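Local coordinates for START domain-containing protein 10 (Homo sapiens, PDB 6SER) that transfers phosphatidylcholine and phosphatidylethanolamine between membranes, preferring lipids with a palmitoyl or stearoyl chain at sn-1 and an unsaturated chain at sn-2, at residues R128-W136 with I145-P153. Sequence-based numbering, arbitrary orientation.
Sequences RDVITLRSW and IMNYSVKHP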
loop_
_atom_site.group_PDB
_atom_site.type_symbol
_atom_site.label_atom_id
_atom_site.label_comp_id
_atom_site.label_asym_id
_atom_site.label_seq_id
_atom_site.Cartn_x
_atom_site.Cartn_y
_atom_site.Cartn_z
ATOM N N ARG A 128 -7.952 11.993 6.295
ATOM C CA ARG A 128 -7.845 10.632 6.836
ATOM C C ARG A 128 -6.410 10.276 7.179
ATOM O O ARG A 128 -5.566 10.815 6.635
ATOM C CB ARG A 128 -8.378 9.659 5.806
ATOM C CG ARG A 128 -9.812 9.265 6.067
ATOM C CD ARG A 128 -10.782 9.767 5.064
ATOM N NE ARG A 128 -12.031 9.238 5.487
ATOM C CZ ARG A 128 -13.144 9.897 5.529
ATOM N NH1 ARG A 128 -13.207 11.120 5.102
ATOM N NH2 ARG A 128 -14.186 9.307 5.988
ATOM N N ASP A 129 -6.228 9.340 8.071
ATOM C CA ASP A 129 -4.912 8.826 8.471
ATOM C C ASP A 129 -4.995 7.339 8.761
ATOM O O ASP A 129 -5.996 6.885 9.103
ATOM C CB ASP A 129 -4.258 9.662 9.567
ATOM C CG ASP A 129 -4.879 9.647 10.937
ATOM O OD1 ASP A 129 -5.947 9.153 11.095
ATOM O OD2 ASP A 129 -4.284 10.159 11.774
ATOM N N VAL A 130 -3.884 6.680 8.622
ATOM C CA VAL A 130 -3.724 5.244 8.885
ATOM C C VAL A 130 -2.421 4.976 9.601
ATOM O O VAL A 130 -1.486 5.646 9.397
ATOM C CB VAL A 130 -3.775 4.407 7.604
ATOM C CG1 VAL A 130 -5.160 4.280 7.075
ATOM C CG2 VAL A 130 -2.846 4.893 6.535
ATOM N N ILE A 131 -2.472 3.996 10.466
ATOM C CA ILE A 131 -1.290 3.409 11.079
ATOM C C ILE A 131 -1.245 1.975 10.589
ATOM O O ILE A 131 -2.203 1.224 10.806
ATOM C CB ILE A 131 -1.373 3.444 12.615
ATOM C CG1 ILE A 131 -1.641 4.861 13.130
ATOM C CG2 ILE A 131 -0.130 2.847 13.240
ATOM C CD1 ILE A 131 -0.440 5.707 13.144
ATOM N N THR A 132 -0.153 1.581 9.933
ATOM C CA THR A 132 -0.082 0.268 9.303
ATOM C C THR A 132 1.202 -0.459 9.676
ATOM O O THR A 132 2.246 0.161 9.893
ATOM C CB THR A 132 -0.168 0.370 7.767
ATOM O OG1 THR A 132 0.842 1.268 7.297
ATOM C CG2 THR A 132 -1.533 0.882 7.326
ATOM N N LEU A 133 1.111 -1.784 9.751
ATOM C CA LEU A 133 2.285 -2.639 9.784
ATOM C C LEU A 133 2.603 -3.040 8.350
ATOM O O LEU A 133 1.759 -3.618 7.661
ATOM C CB LEU A 133 2.050 -3.864 10.666
ATOM C CG LEU A 133 3.228 -4.801 10.972
ATOM C CD1 LEU A 133 2.860 -5.683 12.138
ATOM C CD2 LEU A 133 3.608 -5.685 9.786
ATOM N N ARG A 134 3.804 -2.716 7.899
ATOM C CA ARG A 134 4.237 -2.953 6.530
ATOM C C ARG A 134 5.340 -3.998 6.545
ATOM O O ARG A 134 6.204 -3.978 7.429
ATOM C CB ARG A 134 4.752 -1.643 5.891
ATOM C CG ARG A 134 5.071 -1.725 4.407
ATOM C CD ARG A 134 5.329 -0.340 3.811
ATOM N NE ARG A 134 6.663 0.188 4.119
ATOM C CZ ARG A 134 6.940 1.025 5.122
ATOM N NH1 ARG A 134 8.188 1.456 5.309
ATOM N NH2 ARG A 134 5.978 1.437 5.941
ATOM N N SER A 135 5.318 -4.912 5.572
ATOM C CA SER A 135 6.407 -5.869 5.423
ATOM C C SER A 135 6.672 -6.150 3.954
ATOM O O SER A 135 5.755 -6.135 3.129
ATOM C CB SER A 135 6.119 -7.177 6.144
ATOM O OG SER A 135 7.313 -7.938 6.244
ATOM N N TRP A 136 7.936 -6.416 3.634
ATOM C CA TRP A 136 8.381 -6.512 2.252
ATOM C C TRP A 136 9.284 -7.719 2.061
ATOM O O TRP A 136 9.987 -8.142 2.980
ATOM C CB TRP A 136 9.114 -5.240 1.813
ATOM C CG TRP A 136 10.174 -4.759 2.758
ATOM C CD1 TRP A 136 11.520 -4.981 2.657
ATOM C CD2 TRP A 136 9.989 -3.944 3.927
ATOM N NE1 TRP A 136 12.183 -4.360 3.692
ATOM C CE2 TRP A 136 11.269 -3.725 4.490
ATOM C CE3 TRP A 136 8.872 -3.378 4.552
ATOM C CZ2 TRP A 136 11.458 -2.959 5.648
ATOM C CZ3 TRP A 136 9.059 -2.631 5.710
ATOM C CH2 TRP A 136 10.339 -2.427 6.243
ATOM N N ILE A 145 5.297 -6.035 -1.288
ATOM C CA ILE A 145 5.165 -5.181 -0.117
ATOM C C ILE A 145 3.704 -5.215 0.290
ATOM O O ILE A 145 2.839 -4.867 -0.520
ATOM C CB ILE A 145 5.591 -3.733 -0.397
ATOM C CG1 ILE A 145 6.865 -3.688 -1.227
ATOM C CG2 ILE A 145 5.820 -3.001 0.905
ATOM C CD1 ILE A 145 7.309 -2.285 -1.533
ATOM N N MET A 146 3.428 -5.623 1.532
ATOM C CA MET A 146 2.077 -5.650 2.086
ATOM C C MET A 146 1.990 -4.797 3.344
ATOM O O MET A 146 2.993 -4.531 4.014
ATOM C CB MET A 146 1.630 -7.060 2.470
ATOM C CG MET A 146 2.256 -8.135 1.673
ATOM S SD MET A 146 1.617 -9.718 2.179
ATOM C CE MET A 146 2.512 -9.974 3.686
ATOM N N ASN A 147 0.761 -4.406 3.679
ATOM C CA ASN A 147 0.506 -3.710 4.932
ATOM C C ASN A 147 -0.937 -3.956 5.351
ATOM O O ASN A 147 -1.771 -4.368 4.543
ATOM C CB ASN A 147 0.835 -2.213 4.820
ATOM C CG ASN A 147 -0.267 -1.398 4.167
ATOM O OD1 ASN A 147 -1.404 -1.386 4.636
ATOM N ND2 ASN A 147 0.081 -0.653 3.122
ATOM N N TYR A 148 -1.212 -3.711 6.633
ATOM C CA TYR A 148 -2.561 -3.710 7.188
ATOM C C TYR A 148 -2.536 -2.848 8.445
ATOM O O TYR A 148 -1.478 -2.658 9.053
ATOM C CB TYR A 148 -3.056 -5.131 7.500
ATOM C CG TYR A 148 -2.287 -5.831 8.601
ATOM C CD1 TYR A 148 -2.722 -5.765 9.918
ATOM C CD2 TYR A 148 -1.119 -6.540 8.328
ATOM C CE1 TYR A 148 -2.033 -6.390 10.935
ATOM C CE2 TYR A 148 -0.417 -7.172 9.343
ATOM C CZ TYR A 148 -0.882 -7.089 10.649
ATOM O OH TYR A 148 -0.212 -7.700 11.689
ATOM N N SER A 149 -3.698 -2.315 8.821
ATOM C CA SER A 149 -3.742 -1.321 9.884
ATOM C C SER A 149 -3.476 -1.958 11.240
ATOM O O SER A 149 -3.730 -3.146 11.465
ATOM C CB SER A 149 -5.090 -0.597 9.918
ATOM O OG SER A 149 -5.129 0.462 8.984
ATOM N N VAL A 150 -2.968 -1.145 12.155
ATOM C CA VAL A 150 -2.593 -1.603 13.482
ATOM C C VAL A 150 -2.761 -0.423 14.431
ATOM O O VAL A 150 -2.923 0.722 14.004
ATOM C CB VAL A 150 -1.147 -2.155 13.481
ATOM C CG1 VAL A 150 -0.132 -1.024 13.642
ATOM C CG2 VAL A 150 -0.975 -3.202 14.534
ATOM N N LYS A 151 -2.738 -0.692 15.731
ATOM C CA LYS A 151 -2.848 0.365 16.728
ATOM C C LYS A 151 -1.523 0.525 17.452
ATOM O O LYS A 151 -0.940 -0.459 17.918
ATOM C CB LYS A 151 -3.975 0.074 17.722
ATOM C CG LYS A 151 -5.351 0.055 17.078
ATOM C CD LYS A 151 -6.431 -0.353 18.075
ATOM C CE LYS A 151 -7.349 0.791 18.422
ATOM N NZ LYS A 151 -8.653 0.278 18.940
ATOM N N HIS A 152 -1.048 1.764 17.522
ATOM C CA HIS A 152 0.174 2.097 18.231
ATOM C C HIS A 152 -0.174 3.051 19.365
ATOM O O HIS A 152 -0.731 4.129 19.100
ATOM C CB HIS A 152 1.191 2.728 17.278
ATOM C CG HIS A 152 2.529 2.975 17.897
ATOM N ND1 HIS A 152 2.706 3.810 18.979
ATOM C CD2 HIS A 152 3.759 2.503 17.577
ATOM C CE1 HIS A 152 3.986 3.840 19.302
ATOM N NE2 HIS A 152 4.647 3.054 18.468
ATOM N N PRO A 153 0.155 2.716 20.620
ATOM C CA PRO A 153 -0.382 3.486 21.758
ATOM C C PRO A 153 -0.068 4.970 21.703
ATOM O O PRO A 153 -0.822 5.769 22.261
ATOM C CB PRO A 153 0.281 2.821 22.975
ATOM C CG PRO A 153 0.766 1.501 22.493
ATOM C CD PRO A 153 1.107 1.682 21.052
HETATM O O HOH W 1 -5.243 2.652 10.531
#
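The carbonyl O of L133 is gripped twice by the facing strand, by the backbone N of Y148 at 3.1 Å and by a CA-H...O contact from CA of N147. Five backbone hydrogen bonds in all join 128-136 to 145-153 as an antiparallel hairpin, the last from V150 N to I131 O (2.8 Å). Past this bond the strands part, and a water bridges them between I131 N and OG of S149. On one face L133 and Y148 lie side by side; CD1 of the leucine reaches OH of Y148 at 3.7 Å, while its CB sits over the rim of one ring face; the hydroxyl itself hydrogen-bonds to the carbonyl O of Q23. The opposite face carries N147, whose CG stands between its backbone N and carbonyl carbon (chi1 81°), bringing OD1 to 3.5 Å from CG2 of T132. Further along, CG2 of I145 packs against CG of R134 (3.8 Å), and the arginine bends at its third torsion to carry its guanidinium to D113 and D104. ND2 of N147 hydrogen-bonds to a triethylene glycol, probably from the crystallisation liquor, which is consistent with this face lining the lipid cavity expected of a START domain. W136 and I145 rest on helix 79-87, whereas S135 and M146 meet helix 27-38 on the other face; strand 112-119 flanks 128-136, and strand 161-175 receives S149 and N147 through S166.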